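Local coordinates for protein photosystem II stability/assembly factor HCF136, chloroplastic (PDB 5OJ3) that is probably essential for photosystem II biogenesis, helping to assemble an early intermediate that contains D2 and cytochrome b559, at residues N172-I183 with P212-A223; S274-A285 with I317-I328. One frame throughout, in Å; residues are numbered along the deposited sequence.

Both contacts join neighbouring blades of a seven-bladed beta-propeller, each packing a face of one blade's inner strands against the facing side of the next blade. Contact 1 joins the blades that begin with strands 169-176 and 212-219, and contact 2 those that begin with strands 272-273 and 314-319. Their centres lie about 17 Å apart, following one another round the central pore. The two middle blades also meet: Leu213 CD2 of contact 1 packs 3.5 Å from Val275 CG2 of contact 2, and Tyr283 reaches back to hydrogen-bond Glu224. Four consecutive blades are thus tied through three interfaces, contact 1 largely apolar with one serine bond in mid-strand and a glutamate at the turn, contact 2 richer in carboxylates.

Contact 1: N172-I183 with P212-A223; sequences NVSFSGDEAWVI and PLLVTALGPNCA
Trp181 of the hairpin 172-183 lies against three small or branched residues of 212-223, and its atoms meet them in turn. Its CB rests 3.8 Å from Val215 CG1. With CG beside the backbone N and anti to the carbonyl carbon (chi1 -60°), the indole is carried along the neighbouring blade, where CD1 comes within 3.7 Å of Ala217 CB. The far, six-membered ring receives Ala223 CB over one face, a CH-pi contact 3.6 Å from the ring centroid and 15° off its normal. Alanine suits both places because a methyl lets the flat indole come close to the strands. Met189 and Arg191 on strand 188-192 also touch the tryptophan.

Beyond Val215, Ile183 continues the apolar seam: its CG2 lies 3.7 Å from Val215 CB, the two branched chains lying alongside and pointing opposite ways, while its CD1 extends to the ring of Pro212.

The strands 172-176 and 212-219 run nearly parallel, and a side chain bridges them: Ser174 OG accepts an almost straight bond from Ala217 N at 2.8 Å. Serine fits, being just long enough to reach a backbone N-H across the gap. Farther along, Glu179 stretches out to the type II turn from Gly219 to Cys222, where OE1 takes the N-H of Asn221 on its syn lone pair (2.9 Å, 165°), and OE2 forms a salt bridge with Arg191. Pro220 and Asn221 suit the corners of this turn, asparagine tolerating the positive phi required there.

The chemistry implies an apolar seam between two propeller blades, pinned by two side-chain-to-backbone bonds: Ser174 holds the strand, Glu179 OE1 holds the turn, and the Arg191 salt bridge to OE2 probably balances the buried charge.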
# COMPACT_ATOMS: atom_id res chain seq x y z
N ASN A 172 -3.45 7.29 -5.10
CA ASN A 172 -4.29 6.11 -4.90
C ASN A 172 -5.75 6.45 -5.21
O ASN A 172 -6.14 7.61 -5.32
CB ASN A 172 -4.16 5.56 -3.47
CG ASN A 172 -4.17 6.65 -2.42
OD1 ASN A 172 -3.22 7.42 -2.29
ND2 ASN A 172 -5.25 6.70 -1.65
N VAL A 173 -6.54 5.38 -5.33
CA VAL A 173 -7.98 5.46 -5.52
C VAL A 173 -8.62 4.40 -4.62
O VAL A 173 -8.02 3.36 -4.35
CB VAL A 173 -8.39 5.26 -7.00
CG1 VAL A 173 -8.10 3.83 -7.45
CG2 VAL A 173 -9.85 5.61 -7.22
N SER A 174 -9.83 4.68 -4.14
CA SER A 174 -10.46 3.81 -3.16
C SER A 174 -11.98 3.89 -3.27
O SER A 174 -12.53 4.99 -3.29
CB SER A 174 -10.01 4.17 -1.74
OG SER A 174 -10.67 3.36 -0.77
N PHE A 175 -12.63 2.73 -3.31
CA PHE A 175 -14.07 2.63 -3.51
C PHE A 175 -14.78 2.14 -2.25
O PHE A 175 -14.25 1.33 -1.49
CB PHE A 175 -14.40 1.67 -4.66
CG PHE A 175 -14.64 2.34 -5.98
CD1 PHE A 175 -15.88 2.86 -6.30
CD2 PHE A 175 -13.62 2.42 -6.91
CE1 PHE A 175 -16.10 3.47 -7.52
CE2 PHE A 175 -13.83 3.03 -8.14
CZ PHE A 175 -15.07 3.55 -8.44
N SER A 176 -16.00 2.65 -2.05
CA SER A 176 -16.96 2.06 -1.12
C SER A 176 -18.34 2.20 -1.75
O SER A 176 -18.79 3.32 -2.00
CB SER A 176 -16.92 2.74 0.25
OG SER A 176 -17.93 2.20 1.09
N GLY A 177 -19.00 1.08 -1.99
CA GLY A 177 -20.25 1.10 -2.73
C GLY A 177 -20.00 1.47 -4.17
O GLY A 177 -19.47 0.68 -4.95
N ASP A 178 -20.39 2.69 -4.55
CA ASP A 178 -20.02 3.27 -5.83
C ASP A 178 -19.28 4.59 -5.66
O ASP A 178 -18.99 5.27 -6.65
CB ASP A 178 -21.27 3.46 -6.70
CG ASP A 178 -20.96 3.45 -8.18
OD1 ASP A 178 -20.35 2.47 -8.65
OD2 ASP A 178 -21.35 4.41 -8.87
N GLU A 179 -18.96 4.95 -4.42
CA GLU A 179 -18.26 6.18 -4.10
C GLU A 179 -16.76 5.94 -4.13
O GLU A 179 -16.26 4.99 -3.51
CB GLU A 179 -18.69 6.67 -2.71
CG GLU A 179 -18.45 8.13 -2.40
CD GLU A 179 -19.16 8.56 -1.13
OE1 GLU A 179 -19.73 7.67 -0.44
OE2 GLU A 179 -19.15 9.76 -0.81
N ALA A 180 -16.03 6.78 -4.87
CA ALA A 180 -14.59 6.63 -5.04
C ALA A 180 -13.87 7.88 -4.57
O ALA A 180 -14.36 8.99 -4.75
CB ALA A 180 -14.24 6.35 -6.50
N TRP A 181 -12.70 7.69 -3.96
CA TRP A 181 -11.86 8.78 -3.48
C TRP A 181 -10.47 8.65 -4.11
O TRP A 181 -9.90 7.56 -4.14
CB TRP A 181 -11.73 8.76 -1.95
CG TRP A 181 -13.03 8.89 -1.21
CD1 TRP A 181 -14.01 7.95 -1.11
CD2 TRP A 181 -13.47 10.01 -0.43
NE1 TRP A 181 -15.04 8.42 -0.33
CE2 TRP A 181 -14.73 9.69 0.10
CE3 TRP A 181 -12.91 11.27 -0.14
CZ2 TRP A 181 -15.45 10.57 0.90
CZ3 TRP A 181 -13.63 12.14 0.66
CH2 TRP A 181 -14.89 11.79 1.17
N VAL A 182 -9.94 9.77 -4.59
CA VAL A 182 -8.61 9.84 -5.19
C VAL A 182 -7.82 10.94 -4.49
O VAL A 182 -8.38 11.99 -4.15
CB VAL A 182 -8.66 10.10 -6.71
CG1 VAL A 182 -7.35 9.71 -7.38
CG2 VAL A 182 -9.82 9.34 -7.34
N ILE A 183 -6.52 10.71 -4.28
CA ILE A 183 -5.63 11.75 -3.79
C ILE A 183 -4.38 11.77 -4.66
O ILE A 183 -4.06 10.80 -5.36
CB ILE A 183 -5.24 11.57 -2.30
CG1 ILE A 183 -4.24 10.43 -2.12
CG2 ILE A 183 -6.47 11.34 -1.44
CD1 ILE A 183 -4.04 10.02 -0.68
N PRO A 212 -1.39 14.38 1.80
CA PRO A 212 -2.15 13.12 1.77
C PRO A 212 -1.32 11.97 1.22
O PRO A 212 -0.65 12.10 0.19
CB PRO A 212 -3.34 13.45 0.86
CG PRO A 212 -3.51 14.91 1.00
CD PRO A 212 -2.13 15.48 1.16
N LEU A 213 -1.37 10.85 1.92
CA LEU A 213 -0.61 9.66 1.56
C LEU A 213 -1.48 8.44 1.31
O LEU A 213 -1.14 7.63 0.45
CB LEU A 213 0.41 9.32 2.67
CG LEU A 213 1.44 8.24 2.37
CD1 LEU A 213 2.19 8.55 1.09
CD2 LEU A 213 2.41 8.10 3.53
N LEU A 214 -2.60 8.30 2.02
CA LEU A 214 -3.47 7.15 1.86
C LEU A 214 -4.89 7.57 2.20
O LEU A 214 -5.14 8.08 3.29
CB LEU A 214 -3.03 5.99 2.75
CG LEU A 214 -3.80 4.68 2.63
CD1 LEU A 214 -3.65 4.09 1.24
CD2 LEU A 214 -3.35 3.69 3.69
N VAL A 215 -5.81 7.36 1.26
CA VAL A 215 -7.24 7.53 1.52
C VAL A 215 -7.89 6.15 1.44
O VAL A 215 -7.45 5.28 0.68
CB VAL A 215 -7.91 8.53 0.56
CG1 VAL A 215 -8.26 7.87 -0.77
CG2 VAL A 215 -9.15 9.14 1.20
N THR A 216 -8.92 5.95 2.25
CA THR A 216 -9.62 4.67 2.32
C THR A 216 -11.10 4.95 2.46
O THR A 216 -11.53 5.59 3.43
CB THR A 216 -9.11 3.82 3.49
OG1 THR A 216 -7.70 3.99 3.64
CG2 THR A 216 -9.41 2.35 3.25
N ALA A 217 -11.89 4.47 1.51
CA ALA A 217 -13.33 4.71 1.52
C ALA A 217 -14.00 3.77 2.52
O ALA A 217 -13.81 2.56 2.47
CB ALA A 217 -13.91 4.51 0.12
N LEU A 218 -14.80 4.36 3.42
CA LEU A 218 -15.38 3.62 4.53
C LEU A 218 -16.87 3.36 4.39
O LEU A 218 -17.40 2.49 5.10
CB LEU A 218 -15.15 4.37 5.85
CG LEU A 218 -13.74 4.71 6.31
CD1 LEU A 218 -13.74 4.97 7.80
CD2 LEU A 218 -12.77 3.58 5.97
N GLY A 219 -17.55 4.07 3.51
CA GLY A 219 -18.99 4.01 3.42
C GLY A 219 -19.53 5.29 2.84
O GLY A 219 -18.78 6.12 2.31
N PRO A 220 -20.85 5.49 2.93
CA PRO A 220 -21.45 6.70 2.37
C PRO A 220 -20.87 7.96 3.01
O PRO A 220 -20.94 8.15 4.22
CB PRO A 220 -22.94 6.54 2.70
CG PRO A 220 -23.12 5.06 2.88
CD PRO A 220 -21.85 4.57 3.50
N ASN A 221 -20.27 8.80 2.17
CA ASN A 221 -19.72 10.10 2.57
C ASN A 221 -18.66 9.97 3.66
O ASN A 221 -18.41 10.92 4.40
CB ASN A 221 -20.83 11.05 3.02
CG ASN A 221 -22.04 11.02 2.10
OD1 ASN A 221 -21.90 11.08 0.88
ND2 ASN A 221 -23.23 10.92 2.69
N CYS A 222 -18.02 8.81 3.77
CA CYS A 222 -17.11 8.51 4.87
C CYS A 222 -15.79 8.00 4.32
O CYS A 222 -15.78 7.14 3.43
CB CYS A 222 -17.73 7.47 5.82
SG CYS A 222 -16.82 7.20 7.35
N ALA A 223 -14.68 8.52 4.84
CA ALA A 223 -13.36 8.13 4.37
C ALA A 223 -12.32 8.53 5.41
O ALA A 223 -12.47 9.53 6.11
CB ALA A 223 -13.03 8.76 3.02

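Contact 2: S274-A285 with I317-I328; sequences SVSRDVHGNYIA and IGFIQNDATKGI
Val279 N donates to Asn322 O at 3.0 Å, tying the turn 278-281 to the loop 322-325 of the next blade. Beside this bond the Asp278 carboxylate serves both sides. Its OD2 is gripped by two N-H groups of His280: the backbone N at 2.6 Å, which makes an Asx turn, and, weakly, the ring ND1. Aspartate suits the place because its other oxygen, OD1, is left to accept from Ala324 N across the contact, although the modelled length of that bond is doubtfully short. Asp323 stands close, its OD1 3.7 Å from Asp278 OD1; the repulsion is probably eased by the N-H and hydroxyl donors round both groups, among them Thr325 OG1 on Asp323 OD2.

Next to these groups lies Phe319, and Asp278 CB makes a CH-pi contact with one face of its ring, 4.1 Å from the centroid. A broad flat ring can meet both this methylene and Ile284, whose CG2 sits 3.4 Å from Phe319 CE1. Branched isoleucine also sends CD1, on a chain leaving anti to the backbone N (chi1 -166°), to touch both Ile317 CD1 (3.7 Å) and Ile328 CG2. Replacing Phe319 with an alanine would probably open a gap between the blades, leaving Ile284 CG2 and the Asp278 methylene without their packing partner.

The turn-to-loop bonds distinguish this interface; apolar inner strands packed face to face are typical of neighbouring beta-propeller blades.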
# COMPACT_ATOMS: atom_id res chain seq x y z
N SER A 274 5.16 3.83 3.03
CA SER A 274 4.62 2.48 2.87
C SER A 274 3.53 2.19 3.91
O SER A 274 3.60 1.23 4.68
CB SER A 274 5.73 1.43 2.94
OG SER A 274 5.19 0.12 3.02
N VAL A 275 2.53 3.05 3.91
CA VAL A 275 1.43 2.95 4.85
C VAL A 275 0.30 2.16 4.20
O VAL A 275 -0.05 2.40 3.04
CB VAL A 275 0.95 4.34 5.29
CG1 VAL A 275 0.04 4.23 6.51
CG2 VAL A 275 2.14 5.23 5.57
N SER A 276 -0.27 1.24 4.96
CA SER A 276 -1.36 0.40 4.49
C SER A 276 -2.35 0.25 5.63
O SER A 276 -1.99 0.34 6.81
CB SER A 276 -0.88 -0.97 4.01
OG SER A 276 -0.41 -1.75 5.09
N ARG A 277 -3.60 -0.00 5.27
CA ARG A 277 -4.67 -0.17 6.24
C ARG A 277 -5.16 -1.61 6.25
O ARG A 277 -5.30 -2.25 5.21
CB ARG A 277 -5.85 0.77 5.94
CG ARG A 277 -6.82 0.83 7.11
CD ARG A 277 -7.75 2.01 7.00
NE ARG A 277 -8.95 1.87 7.79
CZ ARG A 277 -9.92 0.99 7.59
NH1 ARG A 277 -9.89 0.17 6.56
NH2 ARG A 277 -10.96 0.98 8.40
N ASP A 278 -5.43 -2.10 7.45
CA ASP A 278 -5.84 -3.46 7.71
C ASP A 278 -7.35 -3.60 7.49
O ASP A 278 -8.08 -2.62 7.34
CB ASP A 278 -5.44 -3.81 9.15
CG ASP A 278 -5.92 -5.16 9.60
OD1 ASP A 278 -5.17 -6.14 9.44
OD2 ASP A 278 -7.05 -5.24 10.12
N VAL A 279 -7.81 -4.85 7.46
CA VAL A 279 -9.22 -5.10 7.20
C VAL A 279 -10.08 -4.68 8.38
O VAL A 279 -11.28 -4.41 8.21
CB VAL A 279 -9.42 -6.58 6.82
CG1 VAL A 279 -9.59 -7.45 8.06
CG2 VAL A 279 -10.57 -6.73 5.86
N HIS A 280 -9.50 -4.60 9.58
CA HIS A 280 -10.19 -4.13 10.77
C HIS A 280 -9.81 -2.70 11.14
O HIS A 280 -10.09 -2.27 12.27
CB HIS A 280 -9.92 -5.07 11.95
CG HIS A 280 -10.19 -6.51 11.64
ND1 HIS A 280 -9.18 -7.43 11.45
CD2 HIS A 280 -11.35 -7.19 11.48
CE1 HIS A 280 -9.71 -8.62 11.19
NE2 HIS A 280 -11.03 -8.50 11.20
N GLY A 281 -9.18 -1.96 10.23
CA GLY A 281 -8.84 -0.58 10.47
C GLY A 281 -7.50 -0.34 11.14
O GLY A 281 -7.21 0.81 11.50
N ASN A 282 -6.67 -1.37 11.29
CA ASN A 282 -5.32 -1.18 11.81
C ASN A 282 -4.44 -0.57 10.72
O ASN A 282 -4.61 -0.85 9.53
CB ASN A 282 -4.72 -2.50 12.28
CG ASN A 282 -5.46 -3.09 13.47
OD1 ASN A 282 -6.20 -2.40 14.15
ND2 ASN A 282 -5.24 -4.37 13.71
N TYR A 283 -3.51 0.28 11.14
CA TYR A 283 -2.55 0.88 10.23
C TYR A 283 -1.14 0.37 10.54
O TYR A 283 -0.79 0.13 11.70
CB TYR A 283 -2.57 2.40 10.34
CG TYR A 283 -3.75 3.08 9.68
CD1 TYR A 283 -3.81 3.25 8.31
CD2 TYR A 283 -4.81 3.54 10.45
CE1 TYR A 283 -4.89 3.87 7.71
CE2 TYR A 283 -5.89 4.16 9.86
CZ TYR A 283 -5.93 4.33 8.50
OH TYR A 283 -7.01 4.95 7.92
N ILE A 284 -0.34 0.23 9.49
CA ILE A 284 1.08 -0.05 9.64
C ILE A 284 1.84 0.84 8.67
O ILE A 284 1.37 1.11 7.56
CB ILE A 284 1.41 -1.54 9.41
CG1 ILE A 284 2.83 -1.85 9.91
CG2 ILE A 284 1.30 -1.91 7.94
CD1 ILE A 284 3.08 -3.32 10.14
N ALA A 285 3.00 1.31 9.10
CA ALA A 285 3.78 2.27 8.33
C ALA A 285 5.23 2.14 8.75
O ALA A 285 5.57 1.39 9.67
CB ALA A 285 3.26 3.69 8.53
N ILE A 317 6.73 -2.84 4.06
CA ILE A 317 6.02 -3.50 5.15
C ILE A 317 4.52 -3.48 4.86
O ILE A 317 4.01 -2.59 4.17
CB ILE A 317 6.35 -2.85 6.50
CG1 ILE A 317 5.84 -3.71 7.66
CG2 ILE A 317 5.80 -1.43 6.58
CD1 ILE A 317 6.57 -3.47 8.98
N GLY A 318 3.80 -4.47 5.39
CA GLY A 318 2.37 -4.57 5.18
C GLY A 318 1.82 -5.77 5.93
O GLY A 318 2.56 -6.50 6.61
N PHE A 319 0.52 -5.97 5.79
CA PHE A 319 -0.17 -7.08 6.44
C PHE A 319 -0.36 -8.25 5.49
O PHE A 319 -0.51 -8.07 4.28
CB PHE A 319 -1.55 -6.64 6.97
CG PHE A 319 -1.48 -5.55 8.02
CD1 PHE A 319 -1.83 -4.24 7.72
CD2 PHE A 319 -1.04 -5.85 9.30
CE1 PHE A 319 -1.77 -3.26 8.70
CE2 PHE A 319 -0.98 -4.87 10.27
CZ PHE A 319 -1.34 -3.58 9.97
N ILE A 320 -0.34 -9.46 6.04
CA ILE A 320 -0.55 -10.67 5.25
C ILE A 320 -2.02 -10.73 4.83
O ILE A 320 -2.92 -10.84 5.68
CB ILE A 320 -0.13 -11.92 6.02
CG1 ILE A 320 1.39 -12.10 5.96
CG2 ILE A 320 -0.82 -13.16 5.47
CD1 ILE A 320 1.96 -12.86 7.14
N GLN A 321 -2.25 -10.68 3.52
CA GLN A 321 -3.59 -10.55 2.92
C GLN A 321 -4.49 -9.65 3.76
O GLN A 321 -5.61 -10.00 4.14
CB GLN A 321 -4.22 -11.92 2.65
CG GLN A 321 -4.07 -13.00 3.71
CD GLN A 321 -4.61 -14.34 3.24
OE1 GLN A 321 -5.36 -14.42 2.27
NE2 GLN A 321 -4.21 -15.41 3.92
N ASN A 322 -3.96 -8.45 4.04
CA ASN A 322 -4.71 -7.33 4.60
C ASN A 322 -5.38 -7.67 5.93
O ASN A 322 -6.47 -7.19 6.23
CB ASN A 322 -5.76 -6.83 3.60
CG ASN A 322 -5.16 -6.53 2.24
OD1 ASN A 322 -4.02 -6.08 2.13
ND2 ASN A 322 -5.93 -6.80 1.19
N ASP A 323 -4.72 -8.49 6.75
CA ASP A 323 -5.28 -8.81 8.06
C ASP A 323 -4.14 -9.02 9.05
O ASP A 323 -3.32 -9.92 8.88
CB ASP A 323 -6.17 -10.05 8.02
CG ASP A 323 -6.89 -10.29 9.35
OD1 ASP A 323 -6.94 -9.35 10.17
OD2 ASP A 323 -7.38 -11.41 9.57
N ALA A 324 -4.11 -8.17 10.08
CA ALA A 324 -3.08 -8.26 11.10
C ALA A 324 -3.19 -9.53 11.95
O ALA A 324 -2.22 -9.89 12.62
CB ALA A 324 -3.14 -7.03 12.01
N THR A 325 -4.34 -10.21 11.93
CA THR A 325 -4.46 -11.48 12.63
C THR A 325 -3.76 -12.63 11.92
O THR A 325 -3.64 -13.71 12.51
CB THR A 325 -5.94 -11.84 12.83
OG1 THR A 325 -6.44 -12.49 11.66
CG2 THR A 325 -6.77 -10.60 13.13
N LYS A 326 -3.30 -12.43 10.69
CA LYS A 326 -2.50 -13.43 9.99
C LYS A 326 -1.02 -13.07 9.95
O LYS A 326 -0.19 -13.93 9.63
CB LYS A 326 -3.03 -13.64 8.56
CG LYS A 326 -4.55 -13.52 8.46
CD LYS A 326 -5.08 -13.55 7.03
CE LYS A 326 -6.56 -13.99 6.98
NZ LYS A 326 -6.83 -15.42 7.23
N GLY A 327 -0.66 -11.83 10.28
CA GLY A 327 0.72 -11.46 10.52
C GLY A 327 1.16 -10.29 9.67
O GLY A 327 0.40 -9.72 8.89
N ILE A 328 2.44 -9.94 9.84
CA ILE A 328 3.08 -8.84 9.14
C ILE A 328 4.20 -9.42 8.29
O ILE A 328 4.89 -10.36 8.71
CB ILE A 328 3.65 -7.79 10.12
CG1 ILE A 328 2.58 -7.35 11.12
CG2 ILE A 328 4.22 -6.60 9.37
CD1 ILE A 328 3.15 -6.61 12.31